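Local coordinates for trichothecene 15-O-acetyltransferase TRI3 (Fusarium sporotrichioides, PDB 3FP0), which acetylates the C-15 hydroxyl of trichothecene intermediates on the biosynthetic route to mycotoxins such as T-2 toxin, at residues A49-Y54 with Q471-L476; R278-K283 with I491-A496; S133-W138 with S464-V469; D250-Y255 with L411-F416. All blocks are in the same frame, centred on the assembly; numbering follows the deposited sequence. Where two conformers were deposited one is given.

Interaction 1. Residues A49-Y54 with Q471-L476. With FP0 ((3alpha)-15-hydroxy-12,13-epoxytrichothec-9-en-3-yl acetate), chain C.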
# COMPACT_ATOMS: atom_id res chain seq x y z
N ALA A 49 -3.77 1.07 14.67
CA ALA A 49 -3.76 0.45 13.33
C ALA A 49 -4.17 1.33 12.14
O ALA A 49 -4.58 0.80 11.11
CB ALA A 49 -4.57 -0.88 13.33
N LEU A 50 -3.97 2.64 12.24
CA LEU A 50 -4.28 3.52 11.09
C LEU A 50 -3.28 3.17 9.97
O LEU A 50 -2.12 2.92 10.25
CB LEU A 50 -4.13 5.01 11.44
CG LEU A 50 -4.20 6.07 10.32
CD1 LEU A 50 -5.54 6.07 9.53
CD2 LEU A 50 -3.90 7.49 10.84
N TYR A 51 -3.78 3.11 8.74
CA TYR A 51 -2.98 2.72 7.58
C TYR A 51 -2.39 1.28 7.58
O TYR A 51 -1.64 0.94 6.66
CB TYR A 51 -1.86 3.77 7.35
CG TYR A 51 -2.40 5.19 7.07
CD1 TYR A 51 -3.60 5.39 6.35
CD2 TYR A 51 -1.68 6.32 7.49
CE1 TYR A 51 -4.10 6.71 6.10
CE2 TYR A 51 -2.15 7.63 7.24
CZ TYR A 51 -3.34 7.82 6.53
OH TYR A 51 -3.79 9.08 6.28
N ASP A 52 -2.80 0.41 8.51
CA ASP A 52 -2.39 -1.00 8.46
C ASP A 52 -2.76 -1.54 7.07
O ASP A 52 -3.82 -1.17 6.49
CB ASP A 52 -3.13 -1.87 9.51
CG ASP A 52 -2.41 -1.97 10.86
OD1 ASP A 52 -1.49 -1.15 11.18
OD2 ASP A 52 -2.76 -2.92 11.60
N LEU A 53 -1.89 -2.40 6.53
CA LEU A 53 -2.10 -2.97 5.20
C LEU A 53 -2.75 -4.32 5.37
O LEU A 53 -2.32 -5.12 6.21
CB LEU A 53 -0.75 -3.14 4.45
CG LEU A 53 0.06 -1.86 4.34
CD1 LEU A 53 1.48 -2.08 3.73
CD2 LEU A 53 -0.74 -0.88 3.47
N TYR A 54 -3.79 -4.57 4.57
CA TYR A 54 -4.39 -5.90 4.46
C TYR A 54 -4.38 -6.31 2.98
O TYR A 54 -4.87 -5.56 2.12
CB TYR A 54 -5.82 -5.89 4.97
CG TYR A 54 -5.95 -5.81 6.46
CD1 TYR A 54 -6.07 -6.98 7.24
CD2 TYR A 54 -5.95 -4.56 7.11
CE1 TYR A 54 -6.25 -6.90 8.63
CE2 TYR A 54 -6.12 -4.47 8.48
CZ TYR A 54 -6.26 -5.63 9.24
OH TYR A 54 -6.45 -5.56 10.60
N GLN A 471 -8.69 3.00 7.11
CA GLN A 471 -8.87 4.46 7.11
C GLN A 471 -9.56 4.95 8.37
O GLN A 471 -10.71 4.57 8.63
CB GLN A 471 -9.67 4.96 5.90
CG GLN A 471 -9.96 6.47 5.96
CD GLN A 471 -8.70 7.33 5.72
OE1 GLN A 471 -7.88 7.49 6.62
NE2 GLN A 471 -8.59 7.91 4.54
N SER A 472 -8.86 5.79 9.12
CA SER A 472 -9.42 6.40 10.33
C SER A 472 -9.34 7.93 10.27
O SER A 472 -9.54 8.60 11.28
CB SER A 472 -8.67 5.87 11.57
OG SER A 472 -9.30 4.68 12.01
N LEU A 473 -8.97 8.47 9.11
CA LEU A 473 -9.04 9.89 8.85
C LEU A 473 -10.22 10.16 7.94
O LEU A 473 -10.70 9.24 7.28
CB LEU A 473 -7.72 10.42 8.26
CG LEU A 473 -6.53 10.53 9.24
CD1 LEU A 473 -5.39 11.30 8.60
CD2 LEU A 473 -6.90 11.16 10.58
N PRO A 474 -10.73 11.40 7.91
CA PRO A 474 -12.04 11.59 7.25
C PRO A 474 -12.01 11.94 5.78
O PRO A 474 -12.87 12.68 5.30
CB PRO A 474 -12.63 12.76 8.06
CG PRO A 474 -11.37 13.63 8.31
CD PRO A 474 -10.26 12.65 8.56
N TYR A 475 -11.02 11.42 5.05
CA TYR A 475 -10.96 11.60 3.60
C TYR A 475 -11.16 10.28 2.84
O TYR A 475 -10.86 9.20 3.35
CB TYR A 475 -9.67 12.31 3.15
CG TYR A 475 -8.37 11.53 3.35
CD1 TYR A 475 -7.78 10.85 2.26
CD2 TYR A 475 -7.74 11.49 4.60
CE1 TYR A 475 -6.56 10.14 2.43
CE2 TYR A 475 -6.54 10.77 4.79
CZ TYR A 475 -5.95 10.12 3.68
OH TYR A 475 -4.76 9.43 3.86
N LEU A 476 -11.65 10.39 1.62
CA LEU A 476 -11.71 9.23 0.74
C LEU A 476 -10.36 9.02 0.09
O LEU A 476 -9.74 9.99 -0.39
CB LEU A 476 -12.82 9.37 -0.29
CG LEU A 476 -14.25 9.54 0.27
CD1 LEU A 476 -15.22 9.52 -0.89
CD2 LEU A 476 -14.58 8.45 1.26
C2 FP0 C . 0.65 9.39 3.19
C6 FP0 C . -0.07 6.89 1.79
C5 FP0 C . 1.40 7.36 2.06
C4 FP0 C . 1.80 8.54 1.17
C3 FP0 C . 1.40 9.84 1.92
C11 FP0 C . -1.05 8.09 1.88
C10 FP0 C . -2.51 7.62 2.05
C9 FP0 C . -2.85 6.35 2.42
C8 FP0 C . -1.84 5.25 2.60
C12 FP0 C . 1.43 8.11 3.41
C13 FP0 C . 1.41 7.43 4.74
O4 FP0 C . 2.23 11.23 -0.26
C17 FP0 C . 1.04 11.37 0.02
C18 FP0 C . 0.01 12.16 -0.74
O3 FP0 C . 0.55 10.71 1.18
O2 FP0 C . 2.58 8.13 4.25
O1 FP0 C . -0.73 9.06 2.92
C14 FP0 C . 2.46 6.24 1.89
C7 FP0 C . -0.47 5.86 2.87
C15 FP0 C . -0.17 6.37 0.36
O12 FP0 C . 0.16 4.98 0.21
C16 FP0 C . -4.29 5.98 2.65
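Tyr51 OH and Tyr475 OH share a hydrogen bond of 2.6 Å beside the bound trichothecene, in a wall of the substrate pocket of this CoA-dependent acyltransferase fold. The side chains cross at about a right angle, with Tyr51 OH arriving at the edge of the Tyr475 ring and in its plane. Both residues also meet the ligand: Tyr51 CE1 is 3.5 Å from FP0 C16, Tyr475 OH is 3.4 Å from FP0 C10, and FP0 C8 lies over one face of the Tyr51 ring, toward its rim. The opposite face of that ring carries Leu50 CG of the preceding residue, centred 3.7 Å above the plane, which leaves the phenol clamped between leucine and terpenoid. Leu50, its CG anti to the backbone N (chi1 171°), sends CD1 to 3.4 Å from Ser472 N, a buried amide with no polar partner in the model, and CD2 toward Leu473.

Turns position the first segment. A Schellman motif with Ala49 as its C-prime residue ends the preceding helix, and a type II turn from Ala49 to Asp52 presents Leu50 and Tyr51 before strand 53-61 begins. On the other side Gln471 bends at chi2 to bring NE2 over the centre of the Tyr475 ring, where it bonds weakly to Tyr475 O, while Gln471 OE1 accepts from Leu473 N at 2.9 Å, the donor standing above the carbonyl plane.

Interaction 2. Residues R278-K283 with I491-A496. With Z9N (alpha-D-fructofuranose), chain B; GLC (alpha-D-glucopyranose), chain D.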
# COMPACT_ATOMS: atom_id res chain seq x y z
N ARG A 278 -13.54 1.07 6.53
CA ARG A 278 -14.36 0.34 5.59
C ARG A 278 -13.76 0.46 4.20
O ARG A 278 -12.95 1.34 3.94
CB ARG A 278 -15.80 0.87 5.57
CG ARG A 278 -16.62 0.80 6.89
CD ARG A 278 -16.83 -0.64 7.34
NE ARG A 278 -17.62 -0.70 8.58
CZ ARG A 278 -17.89 -1.83 9.23
NH1 ARG A 278 -17.44 -3.00 8.78
NH2 ARG A 278 -18.62 -1.79 10.35
N CYS A 279 -14.24 -0.35 3.27
CA CYS A 279 -13.76 -0.31 1.90
C CYS A 279 -14.90 -0.75 0.96
O CYS A 279 -15.65 -1.67 1.27
CB CYS A 279 -12.54 -1.21 1.76
SG CYS A 279 -11.77 -1.30 0.13
N VAL A 280 -15.06 -0.02 -0.15
CA VAL A 280 -15.94 -0.39 -1.27
C VAL A 280 -15.02 -0.69 -2.47
O VAL A 280 -14.06 0.03 -2.68
CB VAL A 280 -16.91 0.77 -1.63
CG1 VAL A 280 -17.96 0.34 -2.68
CG2 VAL A 280 -17.59 1.32 -0.38
N ILE A 281 -15.33 -1.73 -3.22
CA ILE A 281 -14.44 -2.22 -4.28
C ILE A 281 -15.25 -2.32 -5.58
O ILE A 281 -16.45 -2.72 -5.56
CB ILE A 281 -13.89 -3.64 -3.92
CG1 ILE A 281 -13.11 -3.65 -2.59
CG2 ILE A 281 -13.03 -4.24 -5.09
CD1 ILE A 281 -12.90 -5.09 -2.05
N HIS A 282 -14.61 -1.98 -6.69
CA HIS A 282 -15.17 -2.21 -8.01
C HIS A 282 -14.08 -2.87 -8.84
O HIS A 282 -13.04 -2.27 -9.17
CB HIS A 282 -15.67 -0.92 -8.71
CG HIS A 282 -16.37 -1.18 -10.00
ND1 HIS A 282 -17.73 -1.05 -10.15
CD2 HIS A 282 -15.90 -1.60 -11.20
CE1 HIS A 282 -18.07 -1.40 -11.37
NE2 HIS A 282 -16.98 -1.75 -12.03
N LYS A 283 -14.34 -4.12 -9.16
CA LYS A 283 -13.46 -4.89 -9.98
C LYS A 283 -14.01 -4.75 -11.41
O LYS A 283 -15.08 -5.30 -11.72
CB LYS A 283 -13.47 -6.34 -9.47
CG LYS A 283 -12.84 -6.49 -8.07
CD LYS A 283 -12.50 -7.96 -7.68
CE LYS A 283 -11.31 -8.05 -6.70
NZ LYS A 283 -9.97 -7.43 -7.15
N ILE A 491 -12.26 2.21 -2.58
CA ILE A 491 -12.24 3.44 -1.81
C ILE A 491 -12.27 3.05 -0.34
O ILE A 491 -13.14 2.30 0.09
CB ILE A 491 -13.40 4.42 -2.11
CG1 ILE A 491 -13.50 4.73 -3.61
CG2 ILE A 491 -13.28 5.69 -1.25
CD1 ILE A 491 -14.45 5.90 -4.00
N ILE A 492 -11.26 3.50 0.41
CA ILE A 492 -11.27 3.39 1.87
C ILE A 492 -11.87 4.65 2.52
O ILE A 492 -11.71 5.77 2.04
CB ILE A 492 -9.88 3.01 2.46
CG1 ILE A 492 -8.87 4.19 2.35
CG2 ILE A 492 -9.41 1.67 1.79
CD1 ILE A 492 -7.40 3.86 2.86
N TYR A 493 -12.59 4.45 3.60
CA TYR A 493 -13.31 5.54 4.27
C TYR A 493 -13.56 5.05 5.66
O TYR A 493 -13.60 3.82 5.91
CB TYR A 493 -14.63 5.91 3.52
CG TYR A 493 -15.75 4.91 3.62
CD1 TYR A 493 -16.80 5.07 4.53
CD2 TYR A 493 -15.74 3.75 2.81
CE1 TYR A 493 -17.84 4.11 4.61
CE2 TYR A 493 -16.73 2.82 2.89
CZ TYR A 493 -17.78 3.00 3.78
OH TYR A 493 -18.76 2.02 3.85
N ASN A 494 -13.68 6.00 6.58
CA ASN A 494 -14.13 5.67 7.93
C ASN A 494 -15.64 5.88 8.05
O ASN A 494 -16.15 6.92 7.62
CB ASN A 494 -13.36 6.50 8.97
CG ASN A 494 -13.53 5.94 10.34
OD1 ASN A 494 -14.51 6.24 10.99
ND2 ASN A 494 -12.61 5.07 10.76
N ASP A 495 -16.36 4.88 8.59
CA ASP A 495 -17.86 4.97 8.56
C ASP A 495 -18.55 5.93 9.56
O ASP A 495 -19.77 6.02 9.57
CB ASP A 495 -18.55 3.60 8.51
CG ASP A 495 -18.43 2.82 9.81
OD1 ASP A 495 -17.99 3.37 10.84
OD2 ASP A 495 -18.77 1.64 9.80
N ALA A 496 -17.78 6.66 10.36
CA ALA A 496 -18.29 7.84 11.08
C ALA A 496 -18.44 9.00 10.10
O ALA A 496 -19.31 9.87 10.28
CB ALA A 496 -17.35 8.24 12.18
O2 Z9N B . -20.14 -4.79 -11.15
C1 Z9N B . -19.95 -6.80 -12.49
O1 Z9N B . -19.08 -7.68 -11.79
C2 Z9N B . -19.52 -5.34 -12.31
O5 Z9N B . -20.00 -4.53 -13.37
C3 Z9N B . -17.99 -5.19 -12.46
O3 Z9N B . -17.28 -6.35 -12.05
C4 Z9N B . -17.76 -4.96 -13.94
O4 Z9N B . -16.95 -3.84 -14.17
C5 Z9N B . -19.12 -4.54 -14.48
C6 Z9N B . -19.58 -5.41 -15.65
O6 Z9N B . -21.00 -5.54 -15.65
C1 GLC D . -19.46 -4.74 -9.91
C2 GLC D . -19.80 -5.99 -9.05
C3 GLC D . -20.14 -5.68 -7.59
C4 GLC D . -19.32 -4.48 -7.15
C5 GLC D . -19.92 -3.31 -7.91
C6 GLC D . -19.35 -1.99 -7.46
O2 GLC D . -20.85 -6.77 -9.62
O3 GLC D . -19.84 -6.81 -6.82
O4 GLC D . -19.31 -4.31 -5.74
O5 GLC D . -19.80 -3.47 -9.32
O6 GLC D . -20.36 -1.42 -6.66
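The Tyr493 ring carries Arg278 CB on one face, 3.3 Å above its plane and displaced toward the rim, a CH-pi contact. Tyr493 reaches this place because its CG sits between the backbone N and the carbonyl carbon (chi1 72°), which folds the ring back across the neighbouring strand; in the conformer given, Val280 CG2 approaches the same ring obliquely. The guanidinium of Arg278 is met at its edge by Asp495. Arg278 NE-H runs almost straight to Asp495 OD2 (2.9 Å, 173°) in a salt bridge, yet the two planes are 52° apart and the donor stands above the carboxylate plane. Each charged group has a second partner, Glu143 for Arg278 NH1 and the backbone N-H of Leu276 for Asp495 OD1.

Behind the side chains the backbones pair antiparallel. Arg278 with Tyr493 and Val280 with Ile491 are hydrogen-bonded pairs, with Val280 O accepting from Ile491 N at 2.8 Å; Cys279 with Ile492 is the non-hydrogen-bonded pair between them, and Cys279 SG, in the conformer given, packs near Ile492 CG2 on the other face. Further along, His282 NE2 bonds to fructose O4 at 3.0 Å, the histidine meeting it at its ring edge. Strand 277-283 is an outermost strand of a five-stranded mixed sheet, paired antiparallel with strand 486-494, and the Arg278-Asp495 salt bridge lies just past the end of the latter.

Interaction 3. Residues S133-W138 with S464-V469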
# COMPACT_ATOMS: atom_id res chain seq x y z
N SER A 133 -14.79 -15.02 3.92
CA SER A 133 -13.74 -14.57 2.99
C SER A 133 -12.61 -13.83 3.73
O SER A 133 -12.75 -13.52 4.92
CB SER A 133 -14.35 -13.62 1.97
OG SER A 133 -14.59 -12.37 2.60
N ALA A 134 -11.48 -13.59 3.05
CA ALA A 134 -10.38 -12.81 3.68
C ALA A 134 -10.90 -11.44 4.18
O ALA A 134 -10.56 -11.00 5.28
CB ALA A 134 -9.23 -12.61 2.68
N LEU A 135 -11.75 -10.79 3.38
CA LEU A 135 -12.20 -9.46 3.73
C LEU A 135 -13.33 -9.45 4.77
O LEU A 135 -13.50 -8.47 5.50
CB LEU A 135 -12.59 -8.67 2.46
CG LEU A 135 -11.37 -8.23 1.61
CD1 LEU A 135 -11.80 -7.37 0.44
CD2 LEU A 135 -10.36 -7.47 2.45
N ASP A 136 -14.08 -10.55 4.86
CA ASP A 136 -14.97 -10.75 6.02
C ASP A 136 -14.15 -10.77 7.28
O ASP A 136 -14.55 -10.21 8.30
CB ASP A 136 -15.76 -12.06 5.93
CG ASP A 136 -16.81 -12.04 4.84
OD1 ASP A 136 -17.24 -10.94 4.40
OD2 ASP A 136 -17.17 -13.15 4.42
N LEU A 137 -13.02 -11.48 7.25
CA LEU A 137 -12.15 -11.56 8.43
C LEU A 137 -11.57 -10.18 8.79
O LEU A 137 -11.54 -9.78 9.96
CB LEU A 137 -11.05 -12.61 8.22
CG LEU A 137 -10.10 -12.78 9.41
CD1 LEU A 137 -10.89 -13.07 10.72
CD2 LEU A 137 -8.98 -13.81 9.14
N TRP A 138 -11.13 -9.44 7.77
CA TRP A 138 -10.70 -8.05 7.98
C TRP A 138 -11.74 -7.26 8.78
O TRP A 138 -11.41 -6.63 9.81
CB TRP A 138 -10.41 -7.37 6.63
CG TRP A 138 -10.16 -5.87 6.78
CD1 TRP A 138 -9.20 -5.27 7.55
CD2 TRP A 138 -10.89 -4.82 6.14
NE1 TRP A 138 -9.26 -3.90 7.41
CE2 TRP A 138 -10.31 -3.58 6.58
CE3 TRP A 138 -11.98 -4.78 5.27
CZ2 TRP A 138 -10.77 -2.32 6.15
CZ3 TRP A 138 -12.46 -3.51 4.84
CH2 TRP A 138 -11.85 -2.29 5.28
N SER A 464 -7.67 -13.85 -7.08
CA SER A 464 -7.95 -12.42 -6.82
C SER A 464 -6.98 -11.79 -5.81
O SER A 464 -6.48 -12.44 -4.86
CB SER A 464 -9.42 -12.22 -6.43
OG SER A 464 -9.66 -12.60 -5.09
N ILE A 465 -6.74 -10.50 -6.00
CA ILE A 465 -5.92 -9.73 -5.07
C ILE A 465 -6.62 -8.41 -4.76
O ILE A 465 -6.97 -7.68 -5.67
CB ILE A 465 -4.53 -9.41 -5.63
CG1 ILE A 465 -3.81 -10.69 -6.11
CG2 ILE A 465 -3.68 -8.52 -4.61
CD1 ILE A 465 -2.43 -10.41 -6.70
N ASP A 466 -6.82 -8.14 -3.48
CA ASP A 466 -7.44 -6.88 -3.03
C ASP A 466 -6.57 -6.24 -1.95
O ASP A 466 -6.34 -6.86 -0.91
CB ASP A 466 -8.85 -7.12 -2.47
CG ASP A 466 -9.82 -7.55 -3.54
OD1 ASP A 466 -10.15 -6.70 -4.40
OD2 ASP A 466 -10.21 -8.76 -3.56
N PHE A 467 -6.10 -5.02 -2.21
CA PHE A 467 -5.19 -4.31 -1.31
C PHE A 467 -5.98 -3.32 -0.50
O PHE A 467 -6.41 -2.29 -0.99
CB PHE A 467 -4.10 -3.63 -2.11
CG PHE A 467 -2.93 -3.17 -1.30
CD1 PHE A 467 -1.75 -3.93 -1.24
CD2 PHE A 467 -2.97 -1.93 -0.63
CE1 PHE A 467 -0.67 -3.50 -0.49
CE2 PHE A 467 -1.85 -1.48 0.10
CZ PHE A 467 -0.73 -2.27 0.18
N VAL A 468 -6.18 -3.64 0.76
CA VAL A 468 -7.08 -2.86 1.62
C VAL A 468 -6.30 -2.21 2.77
O VAL A 468 -5.51 -2.87 3.43
CB VAL A 468 -8.24 -3.77 2.09
CG1 VAL A 468 -9.15 -3.07 3.11
CG2 VAL A 468 -9.02 -4.28 0.86
N VAL A 469 -6.54 -0.91 3.02
CA VAL A 469 -5.81 -0.13 4.05
C VAL A 469 -6.81 0.42 5.07
O VAL A 469 -7.92 0.82 4.70
CB VAL A 469 -4.97 0.99 3.39
CG1 VAL A 469 -4.17 1.84 4.40
CG2 VAL A 469 -4.02 0.38 2.33
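Helix 134-138 and strand 464-469 run nearly the same way, 13° apart, with their axes 11.1 Å from each other at closest approach, a spacing bridged mainly by side chains. The contact is alpha/beta packing, in which helix 134-147 lies against strand 457-469 of the six-stranded mixed sheet in this acyltransferase fold. Val468 is the residue that both helix side chains grip, one methyl each. Its CG1, pointing away from the amide nitrogen (chi1 174°), stands over the six-membered ring of Trp138, 3.5 Å from the centroid and only 10° off the normal, a CH-pi contact. Val468 CG2 turns instead to Leu135, whose CD2 lies 3.8 Å away, the two side chains crossing at a slant. Leu135 CD1 also reaches the CB of Asp466, 4.2 Å off, at about a right angle.

The polar ends look elsewhere: Trp138 NE1 donates to Asn470 OD1, just beyond the strand, which ties the indole at its edge while the valine presses on its face. The carboxylate of Asp466 is paired with Lys283 of strand 277-283. Tyr54, on the strand beside 457-469, meets the indole with its ring about 60° from parallel, and Cys279 also touches it. The start of the helix is fixed by a capping box between Ser133 and Asp136. Asp136 N donates to Ser133 OG at 2.9 Å, and Ser133 N returns a bond of 3.1 Å to Asp136 OD2 from above the carboxylate plane.

Interaction 4. Residues D250-Y255 with L411-F416. With FP0 ((3alpha)-15-hydroxy-12,13-epoxytrichothec-9-en-3-yl acetate), chain C.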
# COMPACT_ATOMS: atom_id res chain seq x y z
N ASP A 250 12.98 25.56 -2.17
CA ASP A 250 11.79 26.23 -2.69
C ASP A 250 10.73 25.18 -3.13
O ASP A 250 9.53 25.35 -2.90
CB ASP A 250 12.15 27.11 -3.89
CG ASP A 250 12.94 28.36 -3.51
OD1 ASP A 250 13.05 28.73 -2.31
OD2 ASP A 250 13.45 28.99 -4.45
N LYS A 251 11.21 24.11 -3.76
CA LYS A 251 10.34 23.00 -4.19
C LYS A 251 9.68 22.26 -3.01
O LYS A 251 8.49 21.97 -3.05
CB LYS A 251 11.09 22.07 -5.15
CG LYS A 251 10.16 21.24 -6.05
CD LYS A 251 9.45 22.09 -7.11
CE LYS A 251 8.54 21.22 -7.95
NZ LYS A 251 7.80 22.05 -8.91
N CYS A 252 10.45 22.05 -1.94
CA CYS A 252 9.95 21.52 -0.69
C CYS A 252 8.90 22.44 -0.09
O CYS A 252 7.89 21.97 0.43
CB CYS A 252 11.07 21.30 0.34
SG CYS A 252 12.20 19.95 0.03
N THR A 253 9.14 23.75 -0.18
CA THR A 253 8.19 24.76 0.29
C THR A 253 6.91 24.76 -0.53
O THR A 253 5.82 24.93 0.01
CB THR A 253 8.85 26.16 0.24
OG1 THR A 253 9.98 26.14 1.10
CG2 THR A 253 7.89 27.22 0.71
N GLU A 254 7.05 24.63 -1.85
CA GLU A 254 5.89 24.49 -2.72
C GLU A 254 5.05 23.27 -2.29
O GLU A 254 3.82 23.36 -2.21
CB GLU A 254 6.32 24.38 -4.19
CG GLU A 254 5.13 24.24 -5.17
CD GLU A 254 5.55 24.18 -6.64
OE1 GLU A 254 6.77 24.19 -6.94
OE2 GLU A 254 4.65 24.15 -7.51
N TYR A 255 5.71 22.17 -1.97
CA TYR A 255 4.99 20.98 -1.56
C TYR A 255 4.29 21.22 -0.24
O TYR A 255 3.09 21.00 -0.16
CB TYR A 255 5.88 19.75 -1.49
CG TYR A 255 5.07 18.51 -1.27
CD1 TYR A 255 4.60 17.79 -2.37
CD2 TYR A 255 4.69 18.11 0.00
CE1 TYR A 255 3.81 16.66 -2.18
CE2 TYR A 255 3.89 16.97 0.20
CZ TYR A 255 3.46 16.26 -0.91
OH TYR A 255 2.69 15.13 -0.77
N LEU A 411 11.16 12.62 1.44
CA LEU A 411 11.62 12.30 2.81
C LEU A 411 11.52 13.52 3.72
O LEU A 411 10.96 13.48 4.84
CB LEU A 411 13.03 11.71 2.75
CG LEU A 411 13.14 10.38 1.99
CD1 LEU A 411 14.60 9.99 1.83
CD2 LEU A 411 12.33 9.24 2.64
N ARG A 412 11.98 14.63 3.18
CA ARG A 412 12.01 15.85 3.94
C ARG A 412 10.61 16.41 4.21
O ARG A 412 10.33 16.86 5.30
CB ARG A 412 12.90 16.88 3.23
CG ARG A 412 13.21 18.10 4.12
CD ARG A 412 14.04 19.11 3.32
NE ARG A 412 14.33 20.35 4.05
CZ ARG A 412 14.76 21.47 3.47
NH1 ARG A 412 14.93 21.53 2.14
NH2 ARG A 412 15.01 22.54 4.22
N VAL A 413 9.74 16.38 3.22
CA VAL A 413 8.41 16.91 3.42
C VAL A 413 7.53 15.97 4.24
O VAL A 413 6.67 16.44 4.99
CB VAL A 413 7.71 17.33 2.12
CG1 VAL A 413 8.56 18.40 1.41
CG2 VAL A 413 7.37 16.08 1.22
N HIS A 414 7.72 14.66 4.09
CA HIS A 414 6.98 13.76 4.97
C HIS A 414 7.46 13.79 6.44
O HIS A 414 6.65 13.64 7.33
CB HIS A 414 6.89 12.33 4.37
CG HIS A 414 6.02 12.25 3.15
ND1 HIS A 414 6.24 11.35 2.14
CD2 HIS A 414 4.92 12.95 2.80
CE1 HIS A 414 5.30 11.49 1.22
NE2 HIS A 414 4.50 12.47 1.58
N ASN A 415 8.75 14.00 6.69
CA ASN A 415 9.22 14.35 8.05
C ASN A 415 8.42 15.53 8.62
O ASN A 415 7.89 15.47 9.72
CB ASN A 415 10.71 14.68 8.06
CG ASN A 415 11.60 13.45 8.11
OD1 ASN A 415 11.13 12.34 8.36
ND2 ASN A 415 12.89 13.64 7.83
N PHE A 416 8.29 16.60 7.83
CA PHE A 416 7.52 17.78 8.24
C PHE A 416 6.05 17.43 8.50
O PHE A 416 5.47 17.83 9.52
CB PHE A 416 7.64 18.90 7.19
CG PHE A 416 6.59 19.97 7.33
CD1 PHE A 416 6.79 21.06 8.18
CD2 PHE A 416 5.38 19.88 6.64
CE1 PHE A 416 5.80 22.05 8.32
CE2 PHE A 416 4.37 20.84 6.78
CZ PHE A 416 4.58 21.93 7.62
C2 FP0 C . 0.65 9.39 3.19
C6 FP0 C . -0.07 6.89 1.79
C5 FP0 C . 1.40 7.36 2.06
C4 FP0 C . 1.80 8.54 1.17
C3 FP0 C . 1.40 9.84 1.92
C11 FP0 C . -1.05 8.09 1.88
C10 FP0 C . -2.51 7.62 2.05
C9 FP0 C . -2.85 6.35 2.42
C8 FP0 C . -1.84 5.25 2.60
C12 FP0 C . 1.43 8.11 3.41
C13 FP0 C . 1.41 7.43 4.74
O4 FP0 C . 2.23 11.23 -0.26
C17 FP0 C . 1.04 11.37 0.02
C18 FP0 C . 0.01 12.16 -0.74
O3 FP0 C . 0.55 10.71 1.18
O2 FP0 C . 2.58 8.13 4.25
O1 FP0 C . -0.73 9.06 2.92
C14 FP0 C . 2.46 6.24 1.89
C7 FP0 C . -0.47 5.86 2.87
C15 FP0 C . -0.17 6.37 0.36
O12 FP0 C . 0.16 4.98 0.21
C16 FP0 C . -4.29 5.98 2.65
O HOH W 1 2.15 14.02 1.41
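Apolar packing comes first: Val413 of helix 406-423 sits against Tyr255 and Cys252 of helix 246-263. Val413 CG2 lies 3.6 Å from Tyr255 CD2, the two side chains crossing at about a right angle, and Val413 CG1 is 4.0 Å from Cys252 CB. With CG2 held between the backbone N and the carbonyl carbon and CG1 anti to the latter (chi1 -59°), the valine spreads one methyl to each partner. The short helical segments cross at -43° with axes 10.0 Å apart at closest approach; Cys252 and Val413 are the closest CA pair. At the same interface Cys252 SG rests 3.8 Å from Arg412 NH1, approaching the guanidinium obliquely.

Among charged groups, the extended Arg412 takes its partners beyond the contact: NH1 pairs with Asp249, while NE and NH2 bond to the backbone carbonyls of Pro10 and Leu9. The arginine thus links Leu9 and Pro10 of the N-terminal part to both helices.

Water-mediated bonding joins the remaining pair. One water spans Tyr255 OH and His414 NE2, in the plane of both rings at their edges. It is 2.8 Å from His414 NE2; its 2.5 Å to Tyr255 OH is unusually short, and the exact length is doubtful. His414 NE2 also makes a weak bond to the ligand acetyl oxygen FP0 O4 at 3.2 Å, with an angle of 121°. In this binding site for 15-deacetylcalonectrin, the histidine therefore addresses substrate and water through the same nitrogen, and Tyr255 reaches the pocket as a second-shell residue through that water.

How the interactions relate
Interactions 1, 2 and 3 cluster, their centres 10 to 14 Å apart, where the two larger sheets meet. Strands 53-61 and 457-469, neighbours in the six-stranded sheet, connect interactions 1 and 3. Interaction 2 lies in the five-stranded sheet and touches both: Asn494 ND2 probably hydrogen-bonds to Gln471 O, and Lys283 forms a salt bridge with Asp466. Interaction 4, formed by two helices, stands 23 to 33 Å from the others between centres. It shares the bound trichothecene with interaction 1, so the ligand is touched from two parts of the fold. Along the chain, interactions 1 and 3 both enclose interaction 4, while interaction 2 crosses all three, so sequence-distant segments meet near the pocket.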